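Local atomic coordinates of inositol-1-monophosphatase (Mycobacterium tuberculosis, PDB entry 2Q74), a protein that probably hydrolyses inositol 1-phosphate to free myo-inositol and phosphate in a magnesium-dependent reaction. Residues A[101-106]-A[121-126]; A[136-141]-A[211-216]; A[177-182]-A[225-230]; A[151-156]-A[240-245]; A[116-121]-A[206-211]. All blocks are in the same frame, centred on the assembly; numbering follows the deposited sequence.

In the fold
From the N terminus, contact 1 closes first, pairing strands 100-104 and 120-127 round a loop of 14 residues. Contact 5 opens before contact 1 closes, so the two cross, and runs from the start of strand 120-127 to the turn before helix 211-220. Contact 2 opens next on strand 130-138 and ends on that helix, crossing contact 5. Contact 4 spans a long loop from strand 152-157 to helix 233-245; it encloses contact 3 and crosses contacts 2 and 5. Contact 3 also crosses contacts 2 and 5. Contacts 2, 4 and 5 tie the first sheet to both helices and that turn, while contact 3 joins two strands of the second sheet.

Contact 1. Residues A[101-106]-A[121-126]; sequences WVLDPI and VSIGAQ
A chi1 of -62° places CG of Trp101 beside the backbone N and brings the indole against the neighbouring strand, where Ile123, with CG2 anti to the backbone N, meets it at the edge: Ile123 CG2 lies 3.7 Å from Trp101 CE3. Ala125 comes instead over one ring face, its CB 4.1 Å from the centroid of the six-membered ring in a CH-pi contact, and a single methyl is slim enough to lie there. The indole N-H is hydrogen-bonded to Asp78 OD2. Leu103 shares this face of the sheet, its CB 4.2 Å from Ile123 CD1, and helices 8-33 and 55-74 cover the apolar surface.

The strands run antiparallel. Val102 with Gly124 and Asp104 with Ser122 form hydrogen-bonded pairs, for example Gly124 N to Val102 O at 2.8 Å and Asp104 N to Ser122 O at 3.0 Å. On the opposite face Val102 CG2 lies 3.6 Å from Gln126 NE2, and beta-branched Val102 also packs on Trp234. The small hydroxyl of Ser122 donates to a water, which in turn donates to Val102 O, 3.0 Å away, giving that carbonyl a second partner.

The carboxylate of Asp104 turns from the neighbouring strand. Its OD1 accepts from Ile106 N, which approaches from above the carboxylate plane, forming an Asx turn as Pro105 takes the chain round a corner. Glu83 and Asp235 bring their carboxylates close to that of Asp104, consistent with the magnesium site built on the DPxDGT motif of the inositol monophosphatase superfamily.

Contact 2. Residues A[136-141]-A[211-216]; sequences VADVAA and AALDLC
Strand 136-138 runs nearly square across helix 211-216, at 97° and with axes 9.1 Å apart, so that Val136 points at the helix and Asp138 passes alongside Leu213. This is a sheet-on-helix layer of the alpha-beta-alpha-beta-alpha sandwich: helix 211-220 packs here on the first sheet, and its Ala211 and Leu215 touch Tyr226 of the second.

Val136 carries most of the contact. Its compact, branched side chain fits between residues one turn apart. With CG1 anti to the backbone N (chi1 176°), that branch lies 3.9 Å from Ala212 CB. The sulfur of Cys216 comes in against the fork of the valine, Cys216 SG standing 3.6 Å from Val136 CB and 3.9 Å from Val136 CG2. The small Ala212 lets the helix come close, and the slim thiol fills its position without branching.

The backbone N of Ala212 donates to Asp107, a predicted magnesium ligand. The helix bond from Cys216 N to Ala212 O, 3.2 Å long, joins the two residues that hold Val136 between them.

Leu213 makes the second part of the contact. Its side chain crosses that of Asp138 at about a right angle and lies against CB and the carboxylate carbon of the acid, while Asp138 OD1 turns back to accept a weak bond from Ala141 N. At this crossing Leu213 CD2 rests 3.8 Å from Asp138 CB and 3.9 Å from Asp138 CG.

Contact 3. Residues A[177-182]-A[225-230]; sequences LGTGFG and AYYEHG
Backbone hydrogen bonds join Gly178 to strand 225-228, its parallel neighbour in the second, mixed sheet of the layered sandwich. Gly178 N donates to Ala225 O at 2.9 Å, almost straight at 173°, and Gly178 O accepts from Tyr227 N at 3.0 Å, nearly along the C=O axis. Farther on the pairing becomes loose, and a water mediates instead, accepting from His229 N and donating to Gly180 O.

Apolar contacts hold the face that carries Leu177, Ala225 and Tyr227. Leu177 CD1 reaches Ala225 CB at 3.6 Å, a long side chain reaching across to a short one. Thr179 turns its methyl, CG2, to Tyr227 CD2, 4.0 Å away, their side chains meeting at a slant. The Tyr227 side chain touches Leu194 of helix 188-198 and Leu279 of helix 272-280, with its hydroxyl bonded to Gly284 O.

Polar side chains lie on the other face, where Tyr226 packs on helix 211-220. Glu228 leans over the neighbouring strand, with Glu228 CD 3.6 Å from Gly180 CA. Glycine suits position 180 because this carboxylate lies close beside it, and Gly182 because His229 O and Gly230 O crowd its CA.

The chemistry implies a firm grip at Gly178, beside Arg206, a predicted substrate-binding residue, and a looser, water-bridged join toward Gly180, where glycine accommodates the carboxylate of Glu228.

Contact 4. Residues A[151-156]-A[240-245]; sequences LGAHLT and ALIAAE
The carboxylate of Glu245 is the flat group here, and Gly152 N approaches one of its oxygens from above the plane, 39° out of it. The bond from Gly152 N to Glu245 OE1 is 3.1 Å long and bent, 144° at the hydrogen. OE2 accepts from Gly150 N, so the acid grips two backbone N-H groups of the turn that leads into strand 152-157. A glutamate is long enough to reach the turn from the helix and has an oxygen for each N-H.

A bend in its chain puts the group there: chi2 of -62° folds the carboxylate back, while Glu245 CB packs against the backbone of Gly152, 3.7 Å from Gly152 C. Gly152 has a positive phi, which suits glycine.

Next along the strand, Ala153 points at the helix. Ala153 CB sits 3.5 Å from Ile242 O and 3.9 Å from Ile242 CG2. The short methyl lets helix and strand axes come within 6.7 Å, and Ile242 also covers Ala147 of the adjacent strand. A water accepts from Ala153 N at 3.0 Å and lies 3.1 Å from Glu245 O, linking the two backbones.

The side chain of Ile242 is about 11 Å from that of Asp107, a predicted magnesium ligand. This is helix-on-sheet packing of the layered sandwich: helix 233-245 holds the turn between strands 143-148 and 152-157.

Contact 5. Residues A[116-121]-A[206-211]; sequences IPAYAV and RRIGSA
Next to the predicted magnesium and substrate site, Ala118, just before strand 120-127, and Ala120, its first residue, pack on Ile208 and Ser210 of the turn that leads into helix 211-220. The apolar touch is between Ala118 CB and Ile208 CG2, 3.8 Å apart. Ala118 O lies 3.8 Å from Ser210 CB, and Ala120 CB stands 4.4 Å from Ser210 OG. Alanine suits both positions because its single methyl lets the turn lie close. Asn111 of the same chain ties the two segments, its side-chain amide donating to Ala118 O and to Ile208 O.

Pro117 centres an inverse gamma turn that swings the chain into Ala118. In the other segment, Gly209 takes a positive phi of 97°, readily adopted by glycine, just ahead of the helix.

With OG anti to the backbone N (chi1 175°), Ser210 directs its hydroxyl toward the helix start, where it makes weak hydrogen bonds with Leu213 N and with Asp107, a probable metal ligand. Leu176 of the second subunit packs on Ile116, and Arg206, predicted to bind substrate, packs on Gly209 of the second subunit. The arrangement is that of a serine N-cap, placed between the predicted metal site and the contact with the second subunit.

Contact 1. Residues A[101-106]-A[121-126]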
# COMPACT_ATOMS: atom_id res chain seq x y z
N TRP A 101 20.67 -19.73 6.13
CA TRP A 101 20.05 -18.42 6.16
C TRP A 101 19.56 -18.05 4.77
O TRP A 101 20.36 -17.96 3.84
CB TRP A 101 21.01 -17.39 6.73
CG TRP A 101 21.35 -17.74 8.11
CD1 TRP A 101 22.35 -18.56 8.50
CD2 TRP A 101 20.66 -17.35 9.30
NE1 TRP A 101 22.35 -18.69 9.86
CE2 TRP A 101 21.32 -17.96 10.38
CE3 TRP A 101 19.55 -16.53 9.56
CZ2 TRP A 101 20.91 -17.80 11.71
CZ3 TRP A 101 19.13 -16.36 10.88
CH2 TRP A 101 19.82 -16.99 11.94
N VAL A 102 18.25 -17.89 4.64
CA VAL A 102 17.62 -17.54 3.37
C VAL A 102 17.26 -16.07 3.43
O VAL A 102 16.54 -15.65 4.33
CB VAL A 102 16.33 -18.33 3.15
CG1 VAL A 102 15.77 -18.08 1.75
CG2 VAL A 102 16.56 -19.83 3.36
N LEU A 103 17.77 -15.28 2.48
CA LEU A 103 17.53 -13.86 2.62
C LEU A 103 17.26 -13.05 1.35
O LEU A 103 17.59 -13.46 0.25
CB LEU A 103 18.60 -13.23 3.51
CG LEU A 103 20.09 -13.26 3.22
CD1 LEU A 103 20.81 -13.68 4.51
CD2 LEU A 103 20.44 -14.20 2.14
N ASP A 104 16.56 -11.93 1.56
CA ASP A 104 16.33 -10.92 0.54
C ASP A 104 16.55 -9.54 1.18
O ASP A 104 15.76 -9.10 2.03
CB ASP A 104 14.93 -10.99 -0.07
CG ASP A 104 14.80 -10.14 -1.33
OD1 ASP A 104 15.75 -9.39 -1.64
OD2 ASP A 104 13.77 -10.21 -2.03
N PRO A 105 17.61 -8.84 0.76
CA PRO A 105 17.89 -7.50 1.25
C PRO A 105 16.81 -6.45 0.93
O PRO A 105 16.59 -5.54 1.73
CB PRO A 105 19.18 -7.13 0.53
CG PRO A 105 19.77 -8.43 0.11
CD PRO A 105 18.62 -9.29 -0.21
N ILE A 106 16.19 -6.57 -0.23
CA ILE A 106 15.11 -5.66 -0.61
C ILE A 106 14.03 -6.42 -1.36
O ILE A 106 14.15 -6.68 -2.56
CB ILE A 106 15.61 -4.49 -1.50
CG1 ILE A 106 16.78 -3.73 -0.85
CG2 ILE A 106 14.44 -3.55 -1.82
CD1 ILE A 106 17.49 -2.78 -1.79
N VAL A 121 13.35 -6.12 4.39
CA VAL A 121 14.44 -7.06 4.52
C VAL A 121 13.84 -8.34 5.12
O VAL A 121 13.14 -8.26 6.13
CB VAL A 121 15.52 -6.50 5.45
CG1 VAL A 121 16.66 -7.50 5.59
CG2 VAL A 121 16.01 -5.13 4.96
N SER A 122 14.08 -9.48 4.49
CA SER A 122 13.58 -10.78 4.96
C SER A 122 14.75 -11.71 5.27
O SER A 122 15.60 -11.91 4.41
CB SER A 122 12.69 -11.42 3.90
OG SER A 122 12.10 -12.62 4.36
N ILE A 123 14.77 -12.26 6.49
CA ILE A 123 15.81 -13.17 6.98
C ILE A 123 15.11 -14.43 7.54
O ILE A 123 14.44 -14.37 8.56
CB ILE A 123 16.64 -12.57 8.13
CG1 ILE A 123 17.08 -11.13 7.87
CG2 ILE A 123 17.85 -13.44 8.41
CD1 ILE A 123 18.30 -10.96 6.99
N GLY A 124 15.30 -15.57 6.88
CA GLY A 124 14.75 -16.82 7.38
C GLY A 124 15.84 -17.80 7.80
O GLY A 124 16.89 -17.88 7.16
N ALA A 125 15.59 -18.54 8.88
CA ALA A 125 16.51 -19.57 9.36
C ALA A 125 15.87 -20.92 9.10
O ALA A 125 14.87 -21.26 9.72
CB ALA A 125 16.78 -19.39 10.83
N GLN A 126 16.45 -21.67 8.16
CA GLN A 126 15.90 -22.96 7.74
C GLN A 126 16.79 -24.11 8.18
O GLN A 126 18.01 -23.97 8.25
CB GLN A 126 15.72 -23.02 6.22
CG GLN A 126 14.49 -22.28 5.72
CD GLN A 126 14.16 -22.57 4.27
OE1 GLN A 126 13.05 -22.28 3.81
NE2 GLN A 126 15.12 -23.16 3.54
O HOH W 1 13.61 -14.96 3.97

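Contact 2. Residues A[136-141]-A[211-216]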
# COMPACT_ATOMS: atom_id res chain seq x y z
N VAL A 136 11.21 -10.16 9.44
CA VAL A 136 11.00 -9.26 8.28
C VAL A 136 10.98 -7.85 8.79
O VAL A 136 10.18 -7.50 9.66
CB VAL A 136 9.66 -9.52 7.54
CG1 VAL A 136 9.45 -8.48 6.39
CG2 VAL A 136 9.57 -10.94 7.01
N ALA A 137 11.85 -7.03 8.24
CA ALA A 137 11.97 -5.63 8.69
C ALA A 137 11.26 -4.80 7.67
O ALA A 137 11.62 -4.85 6.52
CB ALA A 137 13.43 -5.21 8.77
N ASP A 138 10.24 -4.06 8.10
CA ASP A 138 9.56 -3.05 7.28
C ASP A 138 10.40 -1.78 7.35
O ASP A 138 10.28 -0.98 8.28
CB ASP A 138 8.13 -2.80 7.82
CG ASP A 138 7.30 -1.82 6.96
OD1 ASP A 138 7.87 -1.04 6.17
OD2 ASP A 138 6.05 -1.83 7.11
N VAL A 139 11.24 -1.60 6.33
CA VAL A 139 12.25 -0.57 6.34
C VAL A 139 11.67 0.82 6.60
O VAL A 139 12.10 1.50 7.53
CB VAL A 139 13.09 -0.63 5.03
CG1 VAL A 139 14.16 0.45 5.02
CG2 VAL A 139 13.74 -2.00 4.91
N ALA A 140 10.68 1.24 5.82
CA ALA A 140 10.23 2.65 5.95
C ALA A 140 9.46 2.86 7.26
O ALA A 140 9.45 3.94 7.81
CB ALA A 140 9.42 3.08 4.74
N ALA A 141 8.82 1.80 7.75
CA ALA A 141 8.01 1.89 8.97
C ALA A 141 8.90 1.87 10.20
O ALA A 141 8.48 2.30 11.25
CB ALA A 141 7.03 0.75 9.01
N ALA A 211 5.71 -9.37 -0.98
CA ALA A 211 5.19 -10.62 -0.48
C ALA A 211 5.51 -10.76 1.00
O ALA A 211 4.66 -11.19 1.77
CB ALA A 211 5.78 -11.78 -1.27
N ALA A 212 6.72 -10.36 1.37
CA ALA A 212 7.16 -10.43 2.75
C ALA A 212 6.23 -9.62 3.66
O ALA A 212 5.80 -10.08 4.74
CB ALA A 212 8.61 -9.93 2.87
N LEU A 213 5.90 -8.41 3.21
CA LEU A 213 5.05 -7.52 4.00
C LEU A 213 3.59 -7.97 4.03
O LEU A 213 2.92 -7.71 5.02
CB LEU A 213 5.16 -6.06 3.47
CG LEU A 213 6.50 -5.37 3.78
CD1 LEU A 213 6.59 -3.96 3.11
CD2 LEU A 213 6.74 -5.28 5.27
N ASP A 214 3.11 -8.60 2.97
CA ASP A 214 1.75 -9.13 2.92
C ASP A 214 1.59 -10.25 3.96
O ASP A 214 0.61 -10.32 4.70
CB ASP A 214 1.44 -9.71 1.53
CG ASP A 214 1.23 -8.64 0.45
OD1 ASP A 214 0.64 -7.58 0.74
OD2 ASP A 214 1.64 -8.87 -0.69
N LEU A 215 2.55 -11.16 3.99
CA LEU A 215 2.53 -12.21 4.97
C LEU A 215 2.51 -11.61 6.38
O LEU A 215 1.80 -12.08 7.26
CB LEU A 215 3.73 -13.14 4.76
CG LEU A 215 3.60 -14.03 3.50
CD1 LEU A 215 4.93 -14.60 3.07
CD2 LEU A 215 2.55 -15.18 3.79
N CYS A 216 3.24 -10.51 6.58
CA CYS A 216 3.26 -9.90 7.93
C CYS A 216 1.91 -9.22 8.24
O CYS A 216 1.42 -9.27 9.39
CB CYS A 216 4.42 -8.91 8.07
SG CYS A 216 6.05 -9.67 8.03

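Contact 3. Residues A[177-182]-A[225-230]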
# COMPACT_ATOMS: atom_id res chain seq x y z
N LEU A 177 -8.29 -9.29 1.10
CA LEU A 177 -7.31 -10.16 0.49
C LEU A 177 -6.21 -9.35 -0.18
O LEU A 177 -6.48 -8.46 -0.97
CB LEU A 177 -8.00 -11.03 -0.54
CG LEU A 177 -7.11 -11.99 -1.32
CD1 LEU A 177 -6.67 -13.18 -0.45
CD2 LEU A 177 -7.87 -12.45 -2.53
N GLY A 178 -4.96 -9.72 0.12
CA GLY A 178 -3.82 -9.17 -0.58
C GLY A 178 -3.33 -10.10 -1.67
O GLY A 178 -3.38 -11.33 -1.54
N THR A 179 -2.88 -9.55 -2.77
CA THR A 179 -2.26 -10.36 -3.82
C THR A 179 -1.09 -9.68 -4.45
O THR A 179 -0.85 -8.51 -4.24
CB THR A 179 -3.25 -10.72 -4.94
OG1 THR A 179 -3.96 -9.55 -5.37
CG2 THR A 179 -4.22 -11.72 -4.43
N GLY A 180 -0.35 -10.46 -5.22
CA GLY A 180 0.73 -9.95 -6.03
C GLY A 180 0.84 -10.74 -7.30
O GLY A 180 0.16 -11.76 -7.48
N PHE A 181 1.67 -10.23 -8.21
CA PHE A 181 2.03 -10.94 -9.43
C PHE A 181 3.41 -11.51 -9.16
O PHE A 181 4.35 -10.77 -8.84
CB PHE A 181 2.05 -9.98 -10.62
CG PHE A 181 0.67 -9.51 -11.04
CD1 PHE A 181 0.43 -8.17 -11.30
CD2 PHE A 181 -0.38 -10.41 -11.18
CE1 PHE A 181 -0.83 -7.74 -11.69
CE2 PHE A 181 -1.63 -9.98 -11.58
CZ PHE A 181 -1.85 -8.65 -11.83
N GLY A 182 3.51 -12.83 -9.25
CA GLY A 182 4.71 -13.56 -8.89
C GLY A 182 5.56 -13.87 -10.10
O GLY A 182 5.03 -14.08 -11.20
N ALA A 225 -6.29 -12.34 4.48
CA ALA A 225 -5.60 -13.38 3.71
C ALA A 225 -4.68 -12.83 2.67
O ALA A 225 -4.74 -11.63 2.28
CB ALA A 225 -6.59 -14.28 3.02
N TYR A 226 -3.86 -13.73 2.15
CA TYR A 226 -2.92 -13.36 1.10
C TYR A 226 -2.74 -14.51 0.15
O TYR A 226 -2.61 -15.64 0.58
CB TYR A 226 -1.58 -12.97 1.72
CG TYR A 226 -0.43 -12.92 0.76
CD1 TYR A 226 -0.40 -11.97 -0.27
CD2 TYR A 226 0.64 -13.80 0.89
CE1 TYR A 226 0.69 -11.90 -1.18
CE2 TYR A 226 1.73 -13.76 0.00
CZ TYR A 226 1.75 -12.78 -1.03
OH TYR A 226 2.81 -12.74 -1.89
N TYR A 227 -2.72 -14.20 -1.14
CA TYR A 227 -2.53 -15.21 -2.19
C TYR A 227 -1.62 -14.67 -3.30
O TYR A 227 -1.90 -13.63 -3.91
CB TYR A 227 -3.87 -15.64 -2.79
CG TYR A 227 -3.73 -16.29 -4.15
CD1 TYR A 227 -3.16 -17.55 -4.26
CD2 TYR A 227 -4.12 -15.65 -5.31
CE1 TYR A 227 -2.99 -18.17 -5.50
CE2 TYR A 227 -3.95 -16.25 -6.56
CZ TYR A 227 -3.38 -17.54 -6.65
OH TYR A 227 -3.18 -18.23 -7.85
N GLU A 228 -0.54 -15.41 -3.56
CA GLU A 228 0.31 -15.13 -4.70
C GLU A 228 0.86 -16.39 -5.36
O GLU A 228 1.29 -17.33 -4.70
CB GLU A 228 1.46 -14.21 -4.31
CG GLU A 228 2.13 -13.56 -5.52
CD GLU A 228 3.14 -12.54 -5.16
OE1 GLU A 228 2.95 -11.81 -4.17
OE2 GLU A 228 4.15 -12.45 -5.90
N HIS A 229 0.86 -16.36 -6.69
CA HIS A 229 1.36 -17.44 -7.52
C HIS A 229 2.74 -17.09 -8.10
O HIS A 229 2.83 -16.27 -9.01
CB HIS A 229 0.38 -17.70 -8.66
CG HIS A 229 0.67 -18.94 -9.43
ND1 HIS A 229 0.31 -20.19 -8.99
CD2 HIS A 229 1.28 -19.12 -10.63
CE1 HIS A 229 0.69 -21.09 -9.87
NE2 HIS A 229 1.28 -20.47 -10.88
N GLY A 230 3.79 -17.69 -7.55
CA GLY A 230 5.15 -17.51 -8.08
C GLY A 230 6.04 -16.64 -7.21
O GLY A 230 6.58 -15.64 -7.68
O HOH W 2 -0.48 -14.73 -8.28

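Contact 4. Residues A[151-156]-A[240-245]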
# COMPACT_ATOMS: atom_id res chain seq x y z
N LEU A 151 7.13 -20.47 19.46
CA LEU A 151 7.37 -19.31 20.31
C LEU A 151 6.46 -18.13 20.00
O LEU A 151 6.52 -17.14 20.71
CB LEU A 151 8.85 -18.90 20.20
CG LEU A 151 9.81 -19.98 20.76
CD1 LEU A 151 11.27 -19.56 20.57
CD2 LEU A 151 9.49 -20.26 22.21
N GLY A 152 5.62 -18.24 18.98
CA GLY A 152 4.75 -17.13 18.60
C GLY A 152 5.41 -16.08 17.71
O GLY A 152 6.60 -16.14 17.43
N ALA A 153 4.61 -15.13 17.25
CA ALA A 153 5.05 -14.06 16.33
C ALA A 153 4.92 -12.71 17.01
O ALA A 153 3.89 -12.42 17.63
CB ALA A 153 4.18 -14.06 15.09
N HIS A 154 5.94 -11.87 16.90
CA HIS A 154 5.87 -10.52 17.49
C HIS A 154 6.23 -9.43 16.51
O HIS A 154 6.92 -9.67 15.53
CB HIS A 154 6.77 -10.41 18.73
CG HIS A 154 6.67 -11.59 19.65
ND1 HIS A 154 5.57 -11.82 20.45
CD2 HIS A 154 7.52 -12.62 19.87
CE1 HIS A 154 5.76 -12.93 21.13
NE2 HIS A 154 6.93 -13.44 20.80
N LEU A 155 5.71 -8.24 16.78
CA LEU A 155 6.04 -7.01 16.07
C LEU A 155 6.78 -6.11 17.05
O LEU A 155 6.33 -5.95 18.20
CB LEU A 155 4.76 -6.30 15.66
CG LEU A 155 4.76 -5.16 14.63
CD1 LEU A 155 3.44 -4.43 14.71
CD2 LEU A 155 5.86 -4.20 14.82
N THR A 156 7.90 -5.53 16.62
CA THR A 156 8.68 -4.63 17.47
C THR A 156 8.76 -3.24 16.84
O THR A 156 9.20 -3.09 15.72
CB THR A 156 10.11 -5.16 17.70
OG1 THR A 156 10.03 -6.47 18.28
CG2 THR A 156 10.88 -4.27 18.63
N ALA A 240 6.13 -16.44 6.04
CA ALA A 240 5.25 -17.60 6.14
C ALA A 240 5.18 -18.08 7.59
O ALA A 240 4.09 -18.31 8.13
CB ALA A 240 5.73 -18.70 5.22
N LEU A 241 6.35 -18.19 8.21
CA LEU A 241 6.47 -18.67 9.60
C LEU A 241 5.77 -17.70 10.52
O LEU A 241 5.06 -18.08 11.45
CB LEU A 241 7.94 -18.78 10.00
CG LEU A 241 8.41 -19.77 11.06
CD1 LEU A 241 9.65 -19.20 11.80
CD2 LEU A 241 7.35 -20.19 12.05
N ILE A 242 5.99 -16.43 10.24
CA ILE A 242 5.44 -15.37 11.07
C ILE A 242 3.92 -15.44 11.05
O ILE A 242 3.28 -15.56 12.11
CB ILE A 242 5.91 -13.99 10.63
CG1 ILE A 242 7.44 -13.85 10.86
CG2 ILE A 242 5.16 -12.95 11.43
CD1 ILE A 242 8.10 -12.67 10.18
N ALA A 243 3.33 -15.44 9.85
CA ALA A 243 1.89 -15.64 9.72
C ALA A 243 1.43 -16.94 10.45
O ALA A 243 0.45 -16.95 11.19
CB ALA A 243 1.48 -15.62 8.27
N ALA A 244 2.17 -18.01 10.26
CA ALA A 244 1.80 -19.31 10.88
C ALA A 244 1.79 -19.18 12.40
O ALA A 244 0.82 -19.52 13.05
CB ALA A 244 2.75 -20.42 10.45
N GLU A 245 2.84 -18.61 12.95
CA GLU A 245 2.92 -18.46 14.40
C GLU A 245 1.92 -17.46 14.96
O GLU A 245 1.78 -17.33 16.18
CB GLU A 245 4.34 -18.05 14.80
CG GLU A 245 5.37 -19.15 14.67
CD GLU A 245 5.09 -20.34 15.55
OE1 GLU A 245 4.59 -20.14 16.69
OE2 GLU A 245 5.36 -21.47 15.10
O HOH W 3 1.67 -14.83 17.97

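Contact 5. Residues A[116-121]-A[206-211]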
# COMPACT_ATOMS: atom_id res chain seq x y z
N ILE A 116 7.67 4.07 -2.69
CA ILE A 116 6.49 3.61 -1.99
C ILE A 116 6.98 2.86 -0.73
O ILE A 116 7.70 1.87 -0.85
CB ILE A 116 5.63 2.69 -2.90
CG1 ILE A 116 5.19 3.47 -4.15
CG2 ILE A 116 4.44 2.11 -2.11
CD1 ILE A 116 4.49 2.62 -5.17
N PRO A 117 6.61 3.35 0.47
CA PRO A 117 7.14 2.79 1.71
C PRO A 117 6.57 1.44 2.00
O PRO A 117 5.77 1.28 2.92
CB PRO A 117 6.68 3.79 2.78
CG PRO A 117 5.46 4.36 2.20
CD PRO A 117 5.72 4.49 0.74
N ALA A 118 7.01 0.48 1.22
CA ALA A 118 6.57 -0.86 1.34
C ALA A 118 7.62 -1.73 0.67
O ALA A 118 7.36 -2.38 -0.36
CB ALA A 118 5.21 -1.01 0.65
N TYR A 119 8.83 -1.70 1.25
CA TYR A 119 9.85 -2.70 0.92
C TYR A 119 10.42 -3.24 2.20
O TYR A 119 10.37 -2.57 3.23
CB TYR A 119 10.95 -2.09 0.07
CG TYR A 119 11.29 -0.69 0.43
CD1 TYR A 119 12.36 -0.38 1.26
CD2 TYR A 119 10.54 0.35 -0.09
CE1 TYR A 119 12.66 0.96 1.56
CE2 TYR A 119 10.83 1.64 0.19
CZ TYR A 119 11.88 1.96 1.01
OH TYR A 119 12.13 3.31 1.25
N ALA A 120 11.00 -4.44 2.15
CA ALA A 120 11.40 -5.13 3.38
C ALA A 120 12.69 -5.96 3.26
O ALA A 120 13.07 -6.43 2.20
CB ALA A 120 10.28 -5.99 3.84
N VAL A 121 13.35 -6.12 4.39
CA VAL A 121 14.44 -7.06 4.52
C VAL A 121 13.84 -8.34 5.12
O VAL A 121 13.14 -8.26 6.13
CB VAL A 121 15.52 -6.50 5.45
CG1 VAL A 121 16.66 -7.50 5.59
CG2 VAL A 121 16.01 -5.13 4.96
N ARG A 206 -6.19 -5.90 -1.92
CA ARG A 206 -5.05 -5.01 -1.77
C ARG A 206 -3.86 -5.55 -2.59
O ARG A 206 -3.61 -6.76 -2.62
CB ARG A 206 -4.65 -4.91 -0.28
CG ARG A 206 -5.57 -4.04 0.63
CD ARG A 206 -5.65 -2.54 0.19
NE ARG A 206 -7.03 -2.19 -0.17
CZ ARG A 206 -7.90 -1.54 0.61
NH1 ARG A 206 -7.53 -1.10 1.80
NH2 ARG A 206 -9.12 -1.30 0.19
N ARG A 207 -3.15 -4.64 -3.28
CA ARG A 207 -1.95 -5.01 -4.04
C ARG A 207 -0.85 -4.02 -3.73
O ARG A 207 -0.77 -2.94 -4.33
CB ARG A 207 -2.27 -5.07 -5.53
CG ARG A 207 -1.09 -5.15 -6.56
CD ARG A 207 -0.47 -6.53 -6.64
NE ARG A 207 -0.98 -7.52 -7.63
CZ ARG A 207 -2.19 -7.57 -8.22
NH1 ARG A 207 -3.14 -6.66 -8.04
NH2 ARG A 207 -2.44 -8.58 -9.05
N ILE A 208 0.05 -4.43 -2.86
CA ILE A 208 0.99 -3.55 -2.20
C ILE A 208 2.42 -3.60 -2.75
O ILE A 208 3.15 -2.62 -2.63
CB ILE A 208 0.95 -3.83 -0.69
CG1 ILE A 208 -0.35 -3.27 -0.12
CG2 ILE A 208 2.17 -3.25 0.08
CD1 ILE A 208 -0.58 -3.68 1.31
N GLY A 209 2.83 -4.70 -3.37
CA GLY A 209 4.14 -4.82 -3.98
C GLY A 209 5.21 -5.50 -3.14
O GLY A 209 6.41 -5.36 -3.47
N SER A 210 4.82 -6.23 -2.07
CA SER A 210 5.80 -6.95 -1.25
C SER A 210 5.25 -8.21 -0.55
O SER A 210 4.43 -8.14 0.35
CB SER A 210 6.42 -6.02 -0.21
OG SER A 210 7.29 -6.77 0.66
N ALA A 211 5.71 -9.37 -0.98
CA ALA A 211 5.19 -10.62 -0.48
C ALA A 211 5.51 -10.76 1.00
O ALA A 211 4.66 -11.19 1.77
CB ALA A 211 5.78 -11.78 -1.27